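Local coordinates for protein putative NAD dependent dehydrogenase (Micromonospora echinospora, PDB 6NOR) that binds NAD and probably acts as an NAD-dependent oxidoreductase in the biosynthesis of the antibiotic gentamicin, at residues G143-A148 with R309-V314; R216-C221 with E345-S350; M21-G26 with V324-P329; G229-Q234 with V251-P256. One frame throughout, in Å; residues are numbered along the deposited sequence.

Interaction 1 (G143-A148 with R309-V314); sequences GNFVYA and RNSGYV. With NAD (nicotinamide-adenine-dinucleotide), chain G.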
loop_
_atom_site.group_PDB
_atom_site.type_symbol
_atom_site.label_atom_id
_atom_site.label_comp_id
_atom_site.label_asym_id
_atom_site.label_seq_id
_atom_site.Cartn_x
_atom_site.Cartn_y
_atom_site.Cartn_z
ATOM N N GLY A 143 -4.396 3.357 28.997
ATOM C CA GLY A 143 -3.595 3.082 27.812
ATOM C C GLY A 143 -4.209 2.047 26.888
ATOM O O GLY A 143 -3.807 0.899 26.889
ATOM N N ASN A 144 -5.183 2.457 26.089
ATOM C CA ASN A 144 -5.962 1.511 25.292
ATOM C C ASN A 144 -5.236 0.823 24.141
ATOM O O ASN A 144 -5.592 -0.295 23.794
ATOM C CB ASN A 144 -7.209 2.212 24.731
ATOM C CG ASN A 144 -6.882 3.540 24.080
ATOM O OD1 ASN A 144 -6.558 4.492 24.761
ATOM N ND2 ASN A 144 -6.946 3.598 22.763
ATOM N N PHE A 145 -4.232 1.453 23.543
ATOM C CA PHE A 145 -3.708 0.893 22.305
ATOM C C PHE A 145 -2.904 -0.379 22.516
ATOM O O PHE A 145 -2.731 -1.156 21.582
ATOM C CB PHE A 145 -2.878 1.933 21.534
ATOM C CG PHE A 145 -3.699 3.093 21.041
ATOM C CD1 PHE A 145 -4.607 2.922 20.022
ATOM C CD2 PHE A 145 -3.593 4.338 21.632
ATOM C CE1 PHE A 145 -5.384 3.983 19.576
ATOM C CE2 PHE A 145 -4.366 5.397 21.205
ATOM C CZ PHE A 145 -5.258 5.224 20.174
ATOM N N VAL A 146 -2.446 -0.638 23.734
ATOM C CA VAL A 146 -1.749 -1.901 23.957
ATOM C C VAL A 146 -2.757 -3.042 24.026
ATOM O O VAL A 146 -2.367 -4.180 24.139
ATOM C CB VAL A 146 -0.879 -1.887 25.238
ATOM C CG1 VAL A 146 0.253 -0.906 25.097
ATOM C CG2 VAL A 146 -1.721 -1.546 26.475
ATOM N N TYR A 147 -4.052 -2.734 23.937
ATOM C CA TYR A 147 -5.078 -3.782 23.890
ATOM C C TYR A 147 -5.699 -3.902 22.508
ATOM O O TYR A 147 -6.576 -4.729 22.286
ATOM C CB TYR A 147 -6.222 -3.527 24.897
ATOM C CG TYR A 147 -5.832 -3.411 26.345
ATOM C CD1 TYR A 147 -5.474 -2.186 26.878
ATOM C CD2 TYR A 147 -5.887 -4.506 27.205
ATOM C CE1 TYR A 147 -5.133 -2.041 28.215
ATOM C CE2 TYR A 147 -5.546 -4.372 28.567
ATOM C CZ TYR A 147 -5.165 -3.125 29.051
ATOM O OH TYR A 147 -4.828 -2.936 30.365
ATOM N N ALA A 148 -5.279 -3.046 21.593
ATOM C CA ALA A 148 -5.786 -3.084 20.235
ATOM C C ALA A 148 -5.397 -4.401 19.571
ATOM O O ALA A 148 -4.232 -4.762 19.532
ATOM C CB ALA A 148 -5.255 -1.888 19.419
ATOM N N ARG A 309 -13.601 -0.575 19.022
ATOM C CA ARG A 309 -12.995 -1.873 19.246
ATOM C C ARG A 309 -11.563 -1.956 18.715
ATOM O O ARG A 309 -10.675 -2.499 19.357
ATOM C CB ARG A 309 -13.838 -2.961 18.602
ATOM C CG ARG A 309 -13.420 -4.357 18.982
ATOM C CD ARG A 309 -14.290 -5.401 18.276
ATOM N NE ARG A 309 -14.054 -6.700 18.881
ATOM C CZ ARG A 309 -13.009 -7.473 18.612
ATOM N NH1 ARG A 309 -12.110 -7.099 17.716
ATOM N NH2 ARG A 309 -12.866 -8.631 19.235
ATOM N N ASN A 310 -11.331 -1.408 17.536
ATOM C CA ASN A 310 -10.019 -1.514 16.941
ATOM C C ASN A 310 -8.972 -0.647 17.631
ATOM O O ASN A 310 -7.794 -0.929 17.525
ATOM C CB ASN A 310 -10.095 -1.194 15.459
ATOM C CG ASN A 310 -10.504 -2.392 14.644
ATOM O OD1 ASN A 310 -10.223 -3.508 15.026
ATOM N ND2 ASN A 310 -11.154 -2.170 13.515
ATOM N N SER A 311 -9.397 0.375 18.372
ATOM C CA SER A 311 -8.453 1.170 19.164
ATOM C C SER A 311 -8.135 0.529 20.504
ATOM O O SER A 311 -7.290 1.027 21.234
ATOM C CB SER A 311 -8.985 2.583 19.429
ATOM O OG SER A 311 -9.096 3.351 18.244
ATOM N N GLY A 312 -8.834 -0.552 20.836
ATOM C CA GLY A 312 -8.580 -1.279 22.063
ATOM C C GLY A 312 -9.460 -0.968 23.273
ATOM O O GLY A 312 -9.262 -1.563 24.328
ATOM N N TYR A 313 -10.419 -0.052 23.142
ATOM C CA TYR A 313 -11.209 0.372 24.300
ATOM C C TYR A 313 -12.038 -0.766 24.878
ATOM O O TYR A 313 -12.176 -0.886 26.094
ATOM C CB TYR A 313 -12.136 1.521 23.949
ATOM C CG TYR A 313 -11.426 2.760 23.527
ATOM C CD1 TYR A 313 -10.689 3.497 24.430
ATOM C CD2 TYR A 313 -11.499 3.205 22.216
ATOM C CE1 TYR A 313 -10.034 4.627 24.034
ATOM C CE2 TYR A 313 -10.859 4.329 21.817
ATOM C CZ TYR A 313 -10.123 5.038 22.721
ATOM O OH TYR A 313 -9.491 6.165 22.298
ATOM N N VAL A 314 -12.582 -1.593 23.991
ATOM C CA VAL A 314 -13.440 -2.695 24.381
ATOM C C VAL A 314 -12.645 -3.733 25.188
ATOM O O VAL A 314 -13.067 -4.152 26.250
ATOM C CB VAL A 314 -14.107 -3.334 23.130
ATOM C CG1 VAL A 314 -14.838 -4.606 23.476
ATOM C CG2 VAL A 314 -15.068 -2.364 22.516
HETATM P PA NAD G . -13.497 16.615 27.132
HETATM O O1A NAD G . -13.139 18.119 27.211
HETATM O O2A NAD G . -14.224 16.241 25.896
HETATM O O5B NAD G . -14.389 16.235 28.365
HETATM C C5B NAD G . -13.963 16.622 29.659
HETATM C C4B NAD G . -15.226 16.539 30.557
HETATM O O4B NAD G . -14.907 16.595 31.819
HETATM C C3B NAD G . -16.094 17.749 30.295
HETATM O O3B NAD G . -17.377 17.320 30.123
HETATM C C2B NAD G . -15.960 18.602 31.586
HETATM O O2B NAD G . -17.217 19.344 31.791
HETATM C C1B NAD G . -15.833 17.707 32.479
HETATM N N9A NAD G . -15.127 18.159 33.663
HETATM C C8A NAD G . -14.135 19.062 33.793
HETATM N N7A NAD G . -13.777 19.098 35.100
HETATM C C5A NAD G . -14.541 18.230 35.766
HETATM C C6A NAD G . -14.606 17.889 37.084
HETATM N N6A NAD G . -13.840 18.386 38.114
HETATM N N1A NAD G . -15.465 16.966 37.492
HETATM C C2A NAD G . -16.304 16.374 36.606
HETATM N N3A NAD G . -16.246 16.722 35.298
HETATM C C4A NAD G . -15.368 17.639 34.877
HETATM O O3 NAD G . -12.165 15.828 27.248
HETATM P PN NAD G . -11.877 14.320 26.824
HETATM O O1N NAD G . -13.009 13.379 27.079
HETATM O O2N NAD G . -11.448 14.275 25.367
HETATM O O5D NAD G . -10.661 13.865 27.717
HETATM C C5D NAD G . -10.853 13.475 29.063
HETATM C C4D NAD G . -9.709 12.530 29.484
HETATM O O4D NAD G . -9.618 11.483 28.715
HETATM C C3D NAD G . -8.335 13.253 29.348
HETATM O O3D NAD G . -7.581 12.917 30.368
HETATM C C2D NAD G . -7.780 12.743 28.001
HETATM O O2D NAD G . -6.293 12.828 28.013
HETATM C C1D NAD G . -8.204 11.512 27.945
HETATM N N1N NAD G . -8.379 11.049 26.600
HETATM C C2N NAD G . -7.997 9.748 26.292
HETATM C C3N NAD G . -8.143 9.242 24.999
HETATM C C7N NAD G . -7.676 7.801 24.738
HETATM O O7N NAD G . -7.696 7.359 23.649
HETATM N N7N NAD G . -7.188 7.020 25.822
HETATM C C4N NAD G . -8.659 10.016 23.984
HETATM C C5N NAD G . -9.054 11.320 24.287
HETATM C C6N NAD G . -8.907 11.834 25.604
#
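Y313 and N144, stacked against each other, share the nicotinamide carboxamide of NAD: Y313 OH donates to NAD O7N at 2.5 Å, and N144 OD1 accepts from NAD N7N at 2.8 Å. The amide and the phenol ring run side by side in the same direction with their planes 20° apart, N144 CG lying 3.3 Å from Y313 CE1, so both polar ends reach the cofactor together. N144 places its CG between the backbone N and the carbonyl carbon (chi1 49°), which puts the amide alongside the Y313 ring. The other end of that amide is anchored, because N144 ND2 donates to S311 O over 3.0 Å at 166°. The carbonyl oxygen lies close to the amide plane, the donor above the carbonyl plane. N144 ND2 sits over the centre of the F145 ring and over one face of Y313, between the two rings. Backbone closeness depends on G312, whose CA rests 3.6 Å from N144 O; a side chain there would clash with that oxygen. A148 CB meets N310 O at 3.3 Å. G312 closes the turn after the first helix in a Schellman motif and occupies the N-cap position of helix 313-326. Y313 starts that helix and leans on M35 and V38 of helix 34-44, while the loop carrying N144 follows strand 139-141 and its F145 meets H201 of helix 199-209 edge-to-face.

Interaction 2 (R216-C221 with E345-S350); sequences RAVTAC and EAAYRS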
loop_
_atom_site.group_PDB
_atom_site.type_symbol
_atom_site.label_atom_id
_atom_site.label_comp_id
_atom_site.label_asym_id
_atom_site.label_seq_id
_atom_site.Cartn_x
_atom_site.Cartn_y
_atom_site.Cartn_z
ATOM N N ARG A 216 17.087 3.468 30.122
ATOM C CA ARG A 216 18.320 4.012 30.679
ATOM C C ARG A 216 18.438 5.526 30.495
ATOM O O ARG A 216 18.798 6.232 31.423
ATOM C CB ARG A 216 19.529 3.317 30.060
ATOM C CG ARG A 216 20.867 3.757 30.648
ATOM C CD ARG A 216 22.053 3.088 29.956
ATOM N NE ARG A 216 22.015 1.635 30.078
ATOM C CZ ARG A 216 22.326 0.971 31.187
ATOM N NH1 ARG A 216 22.700 1.631 32.279
ATOM N NH2 ARG A 216 22.259 -0.354 31.207
ATOM N N ALA A 217 18.145 6.035 29.308
ATOM C CA ALA A 217 18.215 7.479 29.084
ATOM C C ALA A 217 17.173 7.986 28.078
ATOM O O ALA A 217 16.571 7.212 27.355
ATOM C CB ALA A 217 19.606 7.865 28.633
ATOM N N VAL A 218 16.977 9.295 28.046
ATOM C CA VAL A 218 15.993 9.927 27.195
ATOM C C VAL A 218 16.576 11.206 26.613
ATOM O O VAL A 218 17.311 11.924 27.288
ATOM C CB VAL A 218 14.692 10.249 27.975
ATOM C CG1 VAL A 218 13.726 11.003 27.123
ATOM C CG2 VAL A 218 14.021 8.974 28.460
ATOM N N THR A 219 16.273 11.472 25.347
ATOM C CA THR A 219 16.575 12.748 24.715
ATOM C C THR A 219 15.310 13.227 24.016
ATOM O O THR A 219 14.573 12.431 23.474
ATOM C CB THR A 219 17.730 12.624 23.704
ATOM O OG1 THR A 219 18.746 11.757 24.229
ATOM C CG2 THR A 219 18.328 13.974 23.404
ATOM N N ALA A 220 15.041 14.519 24.025
ATOM C CA ALA A 220 13.795 15.000 23.450
ATOM C C ALA A 220 13.904 16.397 22.877
ATOM O O ALA A 220 14.705 17.195 23.313
ATOM C CB ALA A 220 12.665 14.961 24.488
ATOM N N CYS A 221 13.059 16.670 21.901
ATOM C CA CYS A 221 12.950 17.970 21.305
ATOM C C CYS A 221 11.461 18.306 21.203
ATOM O O CYS A 221 10.668 17.439 20.868
ATOM C CB CYS A 221 13.630 17.963 19.918
ATOM S SG CYS A 221 14.288 19.532 19.397
ATOM N N GLU A 345 8.496 12.825 32.062
ATOM C CA GLU A 345 9.078 13.900 32.853
ATOM C C GLU A 345 10.546 14.063 32.460
ATOM O O GLU A 345 11.033 15.173 32.332
ATOM C CB GLU A 345 8.914 13.632 34.357
ATOM C CG GLU A 345 10.040 14.167 35.243
ATOM C CD GLU A 345 9.868 15.640 35.595
ATOM O OE1 GLU A 345 8.896 16.253 35.097
ATOM O OE2 GLU A 345 10.706 16.186 36.352
ATOM N N ALA A 346 11.229 12.952 32.214
ATOM C CA ALA A 346 12.610 13.002 31.759
ATOM C C ALA A 346 12.708 13.671 30.393
ATOM O O ALA A 346 13.585 14.489 30.166
ATOM C CB ALA A 346 13.208 11.617 31.712
ATOM N N ALA A 347 11.783 13.333 29.501
ATOM C CA ALA A 347 11.762 13.912 28.177
ATOM C C ALA A 347 11.575 15.431 28.208
ATOM O O ALA A 347 12.267 16.149 27.509
ATOM C CB ALA A 347 10.672 13.259 27.340
ATOM N N TYR A 348 10.656 15.917 29.028
ATOM C CA TYR A 348 10.446 17.358 29.163
ATOM C C TYR A 348 11.684 18.075 29.729
ATOM O O TYR A 348 12.003 19.196 29.346
ATOM C CB TYR A 348 9.229 17.647 30.056
ATOM C CG TYR A 348 7.903 17.593 29.328
ATOM C CD1 TYR A 348 7.620 18.470 28.275
ATOM C CD2 TYR A 348 6.924 16.668 29.687
ATOM C CE1 TYR A 348 6.401 18.422 27.619
ATOM C CE2 TYR A 348 5.703 16.621 29.043
ATOM C CZ TYR A 348 5.443 17.492 28.016
ATOM O OH TYR A 348 4.232 17.430 27.373
ATOM N N ARG A 349 12.383 17.430 30.642
ATOM C CA ARG A 349 13.625 18.008 31.132
ATOM C C ARG A 349 14.677 18.086 30.036
ATOM O O ARG A 349 15.314 19.116 29.869
ATOM C CB ARG A 349 14.156 17.211 32.316
ATOM C CG ARG A 349 13.449 17.571 33.602
ATOM C CD ARG A 349 13.842 16.619 34.688
ATOM N NE ARG A 349 15.292 16.497 34.760
ATOM C CZ ARG A 349 15.911 15.462 35.309
ATOM N NH1 ARG A 349 15.190 14.463 35.817
ATOM N NH2 ARG A 349 17.239 15.426 35.343
ATOM N N SER A 350 14.839 16.995 29.289
ATOM C CA SER A 350 15.772 16.947 28.167
ATOM C C SER A 350 15.488 18.010 27.129
ATOM O O SER A 350 16.400 18.622 26.599
ATOM C CB SER A 350 15.734 15.568 27.511
ATOM O OG SER A 350 16.515 15.541 26.335
#
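A347 and V218 give this strand-on-helix contact its shape, with small residues letting the two backbones come close. V218 sets CG1 anti to its own nitrogen (chi1 175°), and this methyl settles on the helix backbone, 3.7 Å from A347 CA, while V218 CB faces the methyl of A346. The bump offered in return is A347 CB, which drops between V218 CG1 and A220 CB, at 3.8 and 3.9 Å. A220 CB in turn fits against the helix backbone, 3.3 Å from A347 O. The segment axes approach to 6.4 Å and cross at -54°. Helix 334-353 thus lies on one face of the mixed sheet in the Gfo/Idh/MocA C-terminal domain; on the other face, T219 packs against T219 of the third subunit. Farther along the helix, S350 turns its hydroxyl to the strand and accepts from A220 N, S350 OG being 2.9 Å from that nitrogen, in a bent bond of 137°. The same oxygen is hydrogen-bonded to R355 O and nestles 3.2 Å from T219 CA. With an alanine in place of S350, the amide of A220 would probably lose its partner and the R355 carbonyl the hydroxyl it is bonded to.

Interaction 3 (M21-G26 with V324-P329); sequences MVERLG and VLDGRP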
loop_
_atom_site.group_PDB
_atom_site.type_symbol
_atom_site.label_atom_id
_atom_site.label_comp_id
_atom_site.label_asym_id
_atom_site.label_seq_id
_atom_site.Cartn_x
_atom_site.Cartn_y
_atom_site.Cartn_z
ATOM N N MET A 21 -22.771 -12.663 31.422
ATOM C CA MET A 21 -23.866 -11.715 31.697
ATOM C C MET A 21 -24.111 -11.217 33.126
ATOM O O MET A 21 -24.579 -10.106 33.362
ATOM C CB MET A 21 -25.181 -12.338 31.205
ATOM N N VAL A 22 -23.770 -12.063 34.066
ATOM C CA VAL A 22 -24.567 -12.227 35.248
ATOM C C VAL A 22 -24.183 -11.475 36.518
ATOM O O VAL A 22 -25.030 -11.314 37.390
ATOM C CB VAL A 22 -24.591 -13.699 35.521
ATOM C CG1 VAL A 22 -25.552 -14.371 34.554
ATOM C CG2 VAL A 22 -23.234 -14.186 35.202
ATOM N N GLU A 23 -22.946 -10.992 36.642
ATOM C CA GLU A 23 -22.599 -10.251 37.837
ATOM C C GLU A 23 -23.117 -8.848 37.605
ATOM O O GLU A 23 -23.443 -8.506 36.475
ATOM C CB GLU A 23 -21.094 -10.303 38.088
ATOM C CG GLU A 23 -20.689 -11.634 38.708
ATOM C CD GLU A 23 -19.192 -11.769 38.915
ATOM O OE1 GLU A 23 -18.464 -11.764 37.899
ATOM O OE2 GLU A 23 -18.744 -11.896 40.080
ATOM N N ARG A 24 -23.263 -8.047 38.649
ATOM C CA ARG A 24 -23.683 -6.679 38.416
ATOM C C ARG A 24 -22.736 -5.717 39.091
ATOM O O ARG A 24 -22.485 -5.797 40.286
ATOM C CB ARG A 24 -25.114 -6.458 38.881
ATOM C CG ARG A 24 -26.149 -7.005 37.914
ATOM C CD ARG A 24 -25.966 -6.473 36.495
ATOM N NE ARG A 24 -26.766 -5.274 36.282
ATOM C CZ ARG A 24 -26.951 -4.690 35.104
ATOM N NH1 ARG A 24 -26.389 -5.193 34.014
ATOM N NH2 ARG A 24 -27.693 -3.597 35.017
ATOM N N LEU A 25 -22.184 -4.811 38.303
ATOM C CA LEU A 25 -21.224 -3.872 38.833
ATOM C C LEU A 25 -21.716 -2.479 38.579
ATOM O O LEU A 25 -21.870 -2.070 37.439
ATOM C CB LEU A 25 -19.856 -4.085 38.206
ATOM C CG LEU A 25 -18.727 -3.186 38.714
ATOM C CD1 LEU A 25 -18.248 -3.633 40.098
ATOM C CD2 LEU A 25 -17.595 -3.169 37.714
ATOM N N GLY A 26 -21.979 -1.751 39.651
ATOM C CA GLY A 26 -22.454 -0.388 39.547
ATOM C C GLY A 26 -21.285 0.512 39.220
ATOM O O GLY A 26 -20.228 0.420 39.854
ATOM N N VAL A 324 -11.863 -6.296 38.583
ATOM C CA VAL A 324 -12.696 -5.927 39.718
ATOM C C VAL A 324 -13.623 -7.066 40.172
ATOM O O VAL A 324 -13.668 -7.393 41.351
ATOM C CB VAL A 324 -13.548 -4.695 39.394
ATOM C CG1 VAL A 324 -14.630 -4.513 40.440
ATOM C CG2 VAL A 324 -12.669 -3.471 39.305
ATOM N N LEU A 325 -14.335 -7.675 39.229
ATOM C CA LEU A 325 -15.348 -8.682 39.532
ATOM C C LEU A 325 -14.801 -10.071 39.830
ATOM O O LEU A 325 -15.357 -10.796 40.659
ATOM C CB LEU A 325 -16.339 -8.788 38.374
ATOM C CG LEU A 325 -17.364 -7.660 38.297
ATOM C CD1 LEU A 325 -18.330 -7.888 37.163
ATOM C CD2 LEU A 325 -18.101 -7.590 39.610
ATOM N N ASP A 326 -13.726 -10.449 39.147
ATOM C CA ASP A 326 -13.220 -11.820 39.213
ATOM C C ASP A 326 -11.781 -11.883 39.691
ATOM O O ASP A 326 -11.163 -12.941 39.648
ATOM C CB ASP A 326 -13.319 -12.514 37.844
ATOM C CG ASP A 326 -14.729 -12.503 37.271
ATOM O OD1 ASP A 326 -15.684 -12.752 38.040
ATOM O OD2 ASP A 326 -14.881 -12.251 36.052
ATOM N N GLY A 327 -11.235 -10.752 40.121
ATOM C CA GLY A 327 -9.854 -10.710 40.578
ATOM C C GLY A 327 -8.815 -11.143 39.550
ATOM O O GLY A 327 -7.680 -11.454 39.895
ATOM N N ARG A 328 -9.195 -11.163 38.277
ATOM C CA ARG A 328 -8.257 -11.524 37.212
ATOM C C ARG A 328 -7.148 -10.469 37.035
ATOM O O ARG A 328 -7.424 -9.361 36.590
ATOM C CB ARG A 328 -9.015 -11.717 35.903
ATOM C CG ARG A 328 -8.159 -12.199 34.771
ATOM C CD ARG A 328 -8.747 -11.769 33.442
ATOM N NE ARG A 328 -7.741 -11.783 32.389
ATOM C CZ ARG A 328 -7.900 -11.221 31.197
ATOM N NH1 ARG A 328 -9.034 -10.598 30.911
ATOM N NH2 ARG A 328 -6.926 -11.285 30.296
ATOM N N PRO A 329 -5.896 -10.813 37.380
ATOM C CA PRO A 329 -4.808 -9.824 37.427
ATOM C C PRO A 329 -4.550 -9.201 36.069
ATOM O O PRO A 329 -4.615 -9.884 35.055
ATOM C CB PRO A 329 -3.606 -10.640 37.896
ATOM C CG PRO A 329 -3.914 -12.033 37.459
ATOM C CD PRO A 329 -5.404 -12.183 37.591
#
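L25 and V324 meet at about a right angle, methyl against methyl, with L25 CD1 3.7 Å from V324 CG1. The leucine extends away from its own strand, CG anti to the backbone N (chi1 -178°), and this brings CD1 to the helix end, where it touches two successive residues. The second is L325, whose CD2 comes within 4.0 Å of L25 CD1. The two methyls of L325 divide the work: CD2 meets L25, while CD1 lies 3.8 Å from E23 CB. Here the orientation changes, because E23 and L325 run antiparallel, each lying alongside the other, the extended glutamate reaching toward the helix while the leucine reaches toward the strand. That passage carries the carboxylate beyond the leucine to D326, where E23 OE1 stands 3.0 Å from D326 OD1. The two carboxylate planes are nearly parallel, 13° apart. Both are acceptors of like charge, so the closeness is likely to raise the proton affinity of one or both, and it may be eased by R48, which makes a long, weak ion pair with D326 OD2. The contact passes from apolar packing round the buried L25, which also touches R87 and F88 of strand 86-91, to a pair of acids at the surface. In fold terms, helix 313-326, nearly 300 residues later in the chain, ends against the start of strand 25-30, the first strand of the parallel sheet of a Rossmann nucleotide-binding domain.

Interaction 4 (G229-Q234 with V251-P256); sequences GDVEDQ and VSWACP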
loop_
_atom_site.group_PDB
_atom_site.type_symbol
_atom_site.label_atom_id
_atom_site.label_comp_id
_atom_site.label_asym_id
_atom_site.label_seq_id
_atom_site.Cartn_x
_atom_site.Cartn_y
_atom_site.Cartn_z
ATOM N N GLY A 229 -2.378 28.867 23.798
ATOM C CA GLY A 229 -1.877 27.989 24.832
ATOM C C GLY A 229 -0.405 28.144 25.103
ATOM O O GLY A 229 0.264 28.981 24.509
ATOM N N ASP A 230 0.109 27.320 26.005
ATOM C CA ASP A 230 1.528 27.385 26.341
ATOM C C ASP A 230 2.193 26.010 26.318
ATOM O O ASP A 230 3.160 25.778 27.025
ATOM C CB ASP A 230 1.719 28.033 27.715
ATOM C CG ASP A 230 0.844 27.405 28.784
ATOM O OD1 ASP A 230 0.323 26.300 28.544
ATOM O OD2 ASP A 230 0.685 28.004 29.868
ATOM N N VAL A 231 1.671 25.092 25.512
ATOM C CA VAL A 231 2.231 23.739 25.450
ATOM C C VAL A 231 2.705 23.415 24.047
ATOM O O VAL A 231 2.328 24.089 23.103
ATOM C CB VAL A 231 1.218 22.666 25.905
ATOM C CG1 VAL A 231 0.873 22.853 27.362
ATOM C CG2 VAL A 231 -0.053 22.691 25.020
ATOM N N GLU A 232 3.513 22.365 23.922
ATOM C CA GLU A 232 4.126 21.997 22.647
ATOM C C GLU A 232 3.142 21.292 21.710
ATOM O O GLU A 232 2.237 20.609 22.175
ATOM C CB GLU A 232 5.348 21.116 22.889
ATOM C CG GLU A 232 5.049 19.644 23.142
ATOM C CD GLU A 232 4.479 19.353 24.529
ATOM O OE1 GLU A 232 4.412 20.258 25.384
ATOM O OE2 GLU A 232 4.089 18.202 24.766
ATOM N N ASP A 233 3.338 21.464 20.400
ATOM C CA ASP A 233 2.525 20.823 19.348
ATOM C C ASP A 233 3.201 19.607 18.745
ATOM O O ASP A 233 2.569 18.768 18.104
ATOM C CB ASP A 233 2.241 21.791 18.198
ATOM C CG ASP A 233 1.212 22.838 18.547
ATOM O OD1 ASP A 233 0.014 22.500 18.618
ATOM O OD2 ASP A 233 1.595 24.011 18.709
ATOM N N GLN A 234 4.510 19.549 18.879
ATOM C CA GLN A 234 5.242 18.423 18.342
ATOM C C GLN A 234 6.394 18.084 19.238
ATOM O O GLN A 234 6.946 18.937 19.918
ATOM C CB GLN A 234 5.748 18.697 16.926
ATOM C CG GLN A 234 6.552 19.930 16.770
ATOM C CD GLN A 234 7.189 20.051 15.385
ATOM O OE1 GLN A 234 7.658 21.118 15.008
ATOM N NE2 GLN A 234 7.217 18.954 14.638
ATOM N N VAL A 251 5.557 12.434 17.830
ATOM C CA VAL A 251 4.167 12.831 18.019
ATOM C C VAL A 251 3.918 14.253 17.550
ATOM O O VAL A 251 4.795 15.088 17.580
ATOM C CB VAL A 251 3.730 12.701 19.490
ATOM C CG1 VAL A 251 3.912 11.251 19.988
ATOM C CG2 VAL A 251 4.461 13.714 20.378
ATOM N N SER A 252 2.706 14.525 17.102
ATOM C CA SER A 252 2.394 15.823 16.548
ATOM C C SER A 252 0.913 16.102 16.601
ATOM O O SER A 252 0.107 15.212 16.368
ATOM C CB SER A 252 2.875 15.920 15.100
ATOM O OG SER A 252 2.505 17.159 14.538
ATOM N N TRP A 253 0.585 17.355 16.903
ATOM C CA TRP A 253 -0.769 17.892 16.845
ATOM C C TRP A 253 -1.000 18.704 15.579
ATOM O O TRP A 253 -2.068 19.243 15.380
ATOM C CB TRP A 253 -1.042 18.797 18.032
ATOM C CG TRP A 253 -1.441 18.146 19.315
ATOM C CD1 TRP A 253 -1.764 16.832 19.535
ATOM C CD2 TRP A 253 -1.552 18.798 20.568
ATOM N NE1 TRP A 253 -2.086 16.637 20.847
ATOM C CE2 TRP A 253 -1.960 17.831 21.509
ATOM C CE3 TRP A 253 -1.365 20.116 20.988
ATOM C CZ2 TRP A 253 -2.183 18.145 22.848
ATOM C CZ3 TRP A 253 -1.577 20.423 22.322
ATOM C CH2 TRP A 253 -1.985 19.446 23.231
ATOM N N ALA A 254 0.010 18.816 14.727
ATOM C CA ALA A 254 -0.107 19.730 13.601
ATOM C C ALA A 254 -0.076 18.990 12.280
ATOM O O ALA A 254 0.314 19.549 11.255
ATOM C CB ALA A 254 0.992 20.766 13.654
ATOM N N CYS A 255 -0.502 17.732 12.306
ATOM C CA CYS A 255 -0.494 16.910 11.107
ATOM C C CYS A 255 -1.885 16.785 10.468
ATOM O O CYS A 255 -2.818 16.281 11.083
ATOM C CB CYS A 255 0.052 15.529 11.449
ATOM S SG CYS A 255 0.289 14.443 10.024
ATOM N N PRO A 256 -2.024 17.225 9.214
ATOM C CA PRO A 256 -3.310 17.205 8.497
ATOM C C PRO A 256 -3.630 15.839 7.866
ATOM O O PRO A 256 -2.771 14.964 7.793
ATOM C CB PRO A 256 -3.096 18.261 7.403
ATOM C CG PRO A 256 -1.653 18.120 7.070
ATOM C CD PRO A 256 -0.925 17.663 8.338
#
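D233 and W253 make the tight part of this contact through their backbones: W253 N donates to D233 O at 2.7 Å, almost in line with the C=O bond. The same oxygen is 3.3 Å from S252 CA in a CH...O contact. The indole reaches back along the loop, with V231 CG2 3.8 Å from W253 CZ3 and E232 O also near that corner. The D233 side chain runs at about a right angle to that of W253 and sets OD1 at the indole edge, in its plane, 3.6 Å from W253 CE3; R185 and the amides of L225 and S226 also hold this carboxylate. Cutting W253 back to an alanine is likely to open a gap beside V231 and leave D197 without the indole N-H it bonds. Looser contact lies on the far side, where Q234 CB stays 4.3 Å from S252 OG, with H168 of the third subunit packing on both residues. A254 is partly exposed, its N bonded to S252 OG in an ST turn. The Q234–S252 pair is antiparallel and non-hydrogen-bonded, where strands 234-241 and 246-252 meet in the Gfo/Idh/MocA C-terminal sheet; toward strand 215-223, D233 and Q234 form a classic beta bulge opposite R223.

Only interaction 1 grips the cofactor directly. Interaction 3 uses the far end of the same helix, 313-326, centres about 20 Å apart, so one helix joins the nicotinamide site to the start of the Rossmann sheet. The next helix, 334-353, carries interaction 2, about 26 Å from interaction 1 between centres. Interactions 2 and 4 reach the same mixed sheet and touch: Y348 OH lies 2.7 Å from E232 OE2, a probable hydrogen bond, and both contacts meet the third subunit. Interaction 4 also approaches the pocket, its W253 side chain about 8 Å from NAD at nearest atoms, whereas interaction 3 lies across the chain's centre from interactions 2 and 4, about 39 Å from each between centres.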